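Local coordinates for thioredoxin-like protein (Parabacteroides distasonis, PDB 4FO5) that is of unknown function but has a thioredoxin-like fold related to the AhpC/TSA family and lacks the usual active-site cysteine pair, at residues 27-41 against 109-123. Residues are numbered along the deposited sequence; the frame is centred on the assembly and turned at random.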
# COMPACT_ATOMS: atom_id res chain seq x y z
N PHE A 27 0.67 11.35 -2.04
CA PHE A 27 1.55 10.86 -0.97
C PHE A 27 2.10 12.09 -0.26
O PHE A 27 2.12 12.14 0.97
CB PHE A 27 2.68 9.94 -1.49
CG PHE A 27 2.24 8.66 -2.17
CD1 PHE A 27 1.32 7.81 -1.56
CD2 PHE A 27 2.77 8.29 -3.40
CE1 PHE A 27 0.92 6.62 -2.19
CE2 PHE A 27 2.36 7.12 -4.04
CZ PHE A 27 1.45 6.28 -3.41
N HIS A 28 2.45 13.12 -1.05
CA HIS A 28 2.98 14.36 -0.51
C HIS A 28 1.88 15.11 0.26
O HIS A 28 0.71 15.12 -0.15
CB HIS A 28 3.63 15.24 -1.60
CG HIS A 28 2.68 15.94 -2.53
ND1 HIS A 28 2.52 15.52 -3.84
CD2 HIS A 28 1.95 17.07 -2.34
CE1 HIS A 28 1.67 16.39 -4.39
NE2 HIS A 28 1.30 17.33 -3.52
N ASN A 29 2.25 15.68 1.40
CA ASN A 29 1.35 16.42 2.28
C ASN A 29 2.17 17.33 3.18
O ASN A 29 3.38 17.16 3.28
CB ASN A 29 0.47 15.45 3.10
CG ASN A 29 1.23 14.55 4.05
OD1 ASN A 29 1.48 14.89 5.21
ND2 ASN A 29 1.60 13.37 3.58
N GLN A 30 1.51 18.32 3.80
CA GLN A 30 2.14 19.29 4.69
C GLN A 30 1.80 18.98 6.17
O GLN A 30 1.84 19.89 7.01
CB GLN A 30 1.72 20.73 4.32
CG GLN A 30 2.47 21.31 3.11
CD GLN A 30 3.96 21.06 3.17
OE1 GLN A 30 4.53 20.37 2.31
NE2 GLN A 30 4.63 21.60 4.19
N LEU A 31 1.52 17.71 6.48
CA LEU A 31 1.12 17.29 7.82
C LEU A 31 2.05 16.24 8.45
O LEU A 31 1.74 15.74 9.53
CB LEU A 31 -0.31 16.73 7.76
CG LEU A 31 -1.41 17.76 7.50
CD1 LEU A 31 -2.54 17.13 6.70
CD2 LEU A 31 -1.92 18.37 8.80
N GLY A 32 3.15 15.90 7.77
CA GLY A 32 4.08 14.90 8.26
C GLY A 32 3.53 13.48 8.25
O GLY A 32 4.13 12.58 8.84
N ARG A 33 2.39 13.27 7.57
CA ARG A 33 1.73 11.98 7.45
C ARG A 33 2.49 11.04 6.49
O ARG A 33 2.91 11.45 5.40
CB ARG A 33 0.27 12.16 6.98
CG ARG A 33 -0.62 10.93 7.15
CD ARG A 33 -1.85 10.97 6.26
NE ARG A 33 -1.51 10.75 4.85
CZ ARG A 33 -1.57 11.70 3.91
NH1 ARG A 33 -1.99 12.92 4.21
NH2 ARG A 33 -1.22 11.42 2.66
N TYR A 34 2.67 9.78 6.91
CA TYR A 34 3.31 8.75 6.11
C TYR A 34 2.23 7.90 5.43
O TYR A 34 1.08 7.92 5.87
CB TYR A 34 4.26 7.87 6.97
CG TYR A 34 5.58 8.51 7.36
CD1 TYR A 34 5.81 9.87 7.19
CD2 TYR A 34 6.61 7.74 7.91
CE1 TYR A 34 7.01 10.46 7.58
CE2 TYR A 34 7.81 8.33 8.32
CZ TYR A 34 8.01 9.69 8.15
OH TYR A 34 9.20 10.25 8.53
N THR A 35 2.58 7.24 4.32
CA THR A 35 1.65 6.35 3.62
C THR A 35 2.26 4.94 3.55
O THR A 35 3.41 4.76 3.14
CB THR A 35 1.27 6.85 2.20
OG1 THR A 35 0.85 8.20 2.27
CG2 THR A 35 0.13 6.05 1.57
N LEU A 36 1.46 3.95 3.92
CA LEU A 36 1.78 2.56 3.75
C LEU A 36 1.04 2.12 2.47
O LEU A 36 -0.19 1.97 2.48
CB LEU A 36 1.40 1.69 4.97
CG LEU A 36 1.69 0.18 4.78
CD1 LEU A 36 3.18 -0.09 4.62
CD2 LEU A 36 1.13 -0.62 5.90
N LEU A 37 1.81 1.99 1.38
CA LEU A 37 1.31 1.54 0.09
C LEU A 37 1.47 0.04 0.03
O LEU A 37 2.59 -0.43 0.12
CB LEU A 37 2.06 2.23 -1.06
CG LEU A 37 1.71 1.77 -2.45
CD1 LEU A 37 0.26 2.15 -2.79
CD2 LEU A 37 2.62 2.42 -3.45
N ASN A 38 0.37 -0.72 -0.08
CA ASN A 38 0.46 -2.16 -0.12
C ASN A 38 -0.28 -2.76 -1.32
O ASN A 38 -1.40 -2.36 -1.62
CB ASN A 38 -0.06 -2.75 1.18
CG ASN A 38 0.13 -4.22 1.25
OD1 ASN A 38 1.25 -4.72 1.22
ND2 ASN A 38 -0.97 -4.95 1.35
N PHE A 39 0.36 -3.68 -2.03
CA PHE A 39 -0.22 -4.39 -3.17
C PHE A 39 -0.49 -5.80 -2.77
O PHE A 39 0.36 -6.45 -2.16
CB PHE A 39 0.71 -4.34 -4.40
CG PHE A 39 0.91 -2.94 -4.92
CD1 PHE A 39 -0.02 -2.36 -5.76
CD2 PHE A 39 1.98 -2.17 -4.49
CE1 PHE A 39 0.15 -1.06 -6.24
CE2 PHE A 39 2.17 -0.87 -4.98
CZ PHE A 39 1.25 -0.32 -5.84
N TRP A 40 -1.67 -6.29 -3.13
CA TRP A 40 -2.10 -7.65 -2.83
C TRP A 40 -3.17 -8.09 -3.83
O TRP A 40 -3.64 -7.28 -4.62
CB TRP A 40 -2.65 -7.73 -1.37
CG TRP A 40 -3.95 -7.01 -1.20
CD1 TRP A 40 -4.13 -5.66 -1.16
CD2 TRP A 40 -5.26 -7.59 -1.14
NE1 TRP A 40 -5.46 -5.36 -1.04
CE2 TRP A 40 -6.18 -6.52 -1.04
CE3 TRP A 40 -5.74 -8.90 -1.16
CZ2 TRP A 40 -7.57 -6.74 -0.97
CZ3 TRP A 40 -7.12 -9.11 -1.09
CH2 TRP A 40 -8.01 -8.04 -0.98
N ALA A 41 -3.55 -9.36 -3.77
CA ALA A 41 -4.63 -9.94 -4.57
C ALA A 41 -5.14 -11.17 -3.85
O ALA A 41 -4.35 -11.87 -3.22
CB ALA A 41 -4.15 -10.29 -5.97
N TYR A 109 5.22 -0.49 -10.52
CA TYR A 109 5.73 -0.93 -9.22
C TYR A 109 6.47 -2.27 -9.29
O TYR A 109 6.82 -2.82 -8.24
CB TYR A 109 4.60 -0.98 -8.19
CG TYR A 109 4.40 0.38 -7.57
CD1 TYR A 109 5.13 0.77 -6.45
CD2 TYR A 109 3.57 1.33 -8.17
CE1 TYR A 109 5.03 2.06 -5.93
CE2 TYR A 109 3.46 2.62 -7.66
CZ TYR A 109 4.16 2.97 -6.52
OH TYR A 109 4.04 4.22 -5.99
N ASP A 110 6.77 -2.75 -10.53
CA ASP A 110 7.49 -3.99 -10.82
C ASP A 110 6.86 -5.17 -10.04
O ASP A 110 7.57 -5.98 -9.43
CB ASP A 110 8.99 -3.81 -10.47
CG ASP A 110 9.96 -4.77 -11.12
OD1 ASP A 110 9.54 -5.52 -12.05
OD2 ASP A 110 11.14 -4.77 -10.72
N LEU A 111 5.51 -5.25 -10.09
CA LEU A 111 4.75 -6.26 -9.34
C LEU A 111 4.87 -7.66 -9.92
O LEU A 111 4.39 -8.60 -9.29
CB LEU A 111 3.27 -5.88 -9.17
CG LEU A 111 2.95 -4.59 -8.41
CD1 LEU A 111 1.45 -4.42 -8.29
CD2 LEU A 111 3.59 -4.58 -7.00
N ARG A 112 5.57 -7.81 -11.08
CA ARG A 112 5.85 -9.12 -11.68
C ARG A 112 6.86 -9.88 -10.80
O ARG A 112 6.94 -11.11 -10.84
CB ARG A 112 6.37 -8.97 -13.13
CG ARG A 112 7.75 -8.33 -13.26
CD ARG A 112 8.38 -8.57 -14.62
NE ARG A 112 9.82 -8.81 -14.52
CZ ARG A 112 10.75 -7.86 -14.48
NH1 ARG A 112 10.40 -6.57 -14.52
NH2 ARG A 112 12.04 -8.17 -14.39
N LYS A 113 7.64 -9.11 -10.00
CA LYS A 113 8.65 -9.61 -9.06
C LYS A 113 7.98 -10.01 -7.73
O LYS A 113 8.64 -10.59 -6.86
CB LYS A 113 9.76 -8.56 -8.85
CG LYS A 113 10.77 -8.53 -9.99
CD LYS A 113 12.02 -7.76 -9.60
CE LYS A 113 12.97 -7.60 -10.76
NZ LYS A 113 13.99 -6.54 -10.51
N GLY A 114 6.68 -9.75 -7.62
CA GLY A 114 5.88 -10.11 -6.46
C GLY A 114 5.20 -8.93 -5.79
O GLY A 114 5.63 -7.77 -5.95
N PHE A 115 4.14 -9.22 -5.03
CA PHE A 115 3.39 -8.22 -4.27
C PHE A 115 4.27 -7.71 -3.15
O PHE A 115 4.97 -8.47 -2.50
CB PHE A 115 2.08 -8.81 -3.76
CG PHE A 115 1.12 -9.03 -4.89
CD1 PHE A 115 0.72 -7.97 -5.69
CD2 PHE A 115 0.62 -10.29 -5.16
CE1 PHE A 115 -0.18 -8.17 -6.74
CE2 PHE A 115 -0.28 -10.49 -6.21
CZ PHE A 115 -0.67 -9.43 -6.99
N LYS A 116 4.28 -6.40 -3.00
CA LYS A 116 5.18 -5.68 -2.13
C LYS A 116 4.43 -4.54 -1.43
O LYS A 116 3.32 -4.19 -1.84
CB LYS A 116 6.29 -5.11 -3.07
CG LYS A 116 7.58 -4.62 -2.44
CD LYS A 116 8.70 -4.56 -3.49
CE LYS A 116 9.97 -3.91 -2.99
NZ LYS A 116 10.90 -3.58 -4.10
N ASN A 117 5.03 -3.97 -0.38
CA ASN A 117 4.54 -2.79 0.30
C ASN A 117 5.68 -1.77 0.40
O ASN A 117 6.86 -2.12 0.27
CB ASN A 117 3.91 -3.10 1.67
CG ASN A 117 4.85 -3.38 2.83
OD1 ASN A 117 5.88 -2.72 3.04
ND2 ASN A 117 4.43 -4.29 3.68
N PHE A 118 5.31 -0.51 0.57
CA PHE A 118 6.26 0.59 0.65
C PHE A 118 5.80 1.59 1.68
O PHE A 118 4.63 1.97 1.70
CB PHE A 118 6.37 1.31 -0.73
CG PHE A 118 6.69 0.41 -1.90
CD1 PHE A 118 5.68 -0.22 -2.61
CD2 PHE A 118 8.01 0.17 -2.27
CE1 PHE A 118 5.97 -1.09 -3.66
CE2 PHE A 118 8.30 -0.67 -3.35
CZ PHE A 118 7.28 -1.27 -4.05
N LEU A 119 6.71 2.00 2.55
CA LEU A 119 6.46 3.07 3.49
C LEU A 119 6.97 4.35 2.82
O LEU A 119 8.16 4.47 2.51
CB LEU A 119 7.12 2.80 4.85
CG LEU A 119 6.84 3.84 5.96
CD1 LEU A 119 5.33 3.94 6.26
CD2 LEU A 119 7.59 3.47 7.21
N ILE A 120 6.05 5.26 2.50
CA ILE A 120 6.31 6.51 1.80
C ILE A 120 6.15 7.67 2.79
O ILE A 120 5.12 7.77 3.46
CB ILE A 120 5.35 6.62 0.56
CG1 ILE A 120 5.49 5.37 -0.38
CG2 ILE A 120 5.59 7.93 -0.19
CD1 ILE A 120 4.36 5.17 -1.46
N ASN A 121 7.15 8.60 2.84
CA ASN A 121 7.10 9.74 3.75
C ASN A 121 6.22 10.87 3.15
O ASN A 121 5.65 10.68 2.08
CB ASN A 121 8.52 10.23 4.13
CG ASN A 121 9.33 10.93 3.05
OD1 ASN A 121 8.86 11.24 1.95
ND2 ASN A 121 10.58 11.18 3.34
N ASP A 122 6.08 12.01 3.86
CA ASP A 122 5.23 13.15 3.48
C ASP A 122 5.74 13.90 2.22
O ASP A 122 5.07 14.78 1.72
CB ASP A 122 5.12 14.13 4.67
CG ASP A 122 6.43 14.73 5.16
OD1 ASP A 122 7.51 14.14 4.87
OD2 ASP A 122 6.39 15.69 5.94
N GLU A 123 6.93 13.53 1.73
CA GLU A 123 7.53 14.11 0.54
C GLU A 123 7.45 13.13 -0.65
O GLU A 123 8.04 13.40 -1.70
CB GLU A 123 8.97 14.52 0.82
CG GLU A 123 9.06 15.75 1.69
CD GLU A 123 10.47 16.15 2.10
OE1 GLU A 123 11.43 15.64 1.48
OE2 GLU A 123 10.60 16.96 3.04
O HOH W 1 2.87 9.86 2.22
O HOH W 2 4.57 17.38 5.71
O HOH W 3 5.68 17.75 1.21
O HOH W 4 11.35 10.67 6.36
O HOH W 5 2.89 -6.65 2.14
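F39 holds CG anti to its carbonyl carbon, beside the backbone N (chi1 -64°), which sets CE2 and CZ over one face of the Y109 ring. The two rings make an oblique pair, with F39 CE2 3.6 Å from Y109 CG. L111 CD1 packs against F39 CD1, and K116 O lies at the ring's edge. I120 CG1 takes the same place on its own residue (chi1 -55°) and lays CD1 over the centre of the F27 ring, 3.6 Å from the centroid, a CH-pi contact; the same methyl touches L37 CB. L37 CD2 in turn sits 3.5 Å from Y109 CE1, so F27, I120, L37, Y109 and F39 pack in succession. Between the strands, T35 pairs with I120, and L37 with F118, each through two backbone bonds (antiparallel hydrogen-bonded pairs), and F39 N adds one to K116 O. At the far end N29 N donates to D122 O at 3.0 Å, while its side chain ties its own loop: OD1 takes R33 N and L31 N in the carbonyl plane, the latter closing an Asx turn, and ND2 donates to F27 O and, almost straight (175°), to R33 O. With an alanine here the amides of L31 and R33 and the carbonyls of F27 and R33 would probably be left without this mate, and the turn less firmly fixed. Here 34-40 is the central strand of the mixed thioredoxin-type sheet, antiparallel to 117-120 and parallel to 66-72; helix 45-58 packs on the N38 and N117 face, and 126-129 continues the sheet beyond 117-120.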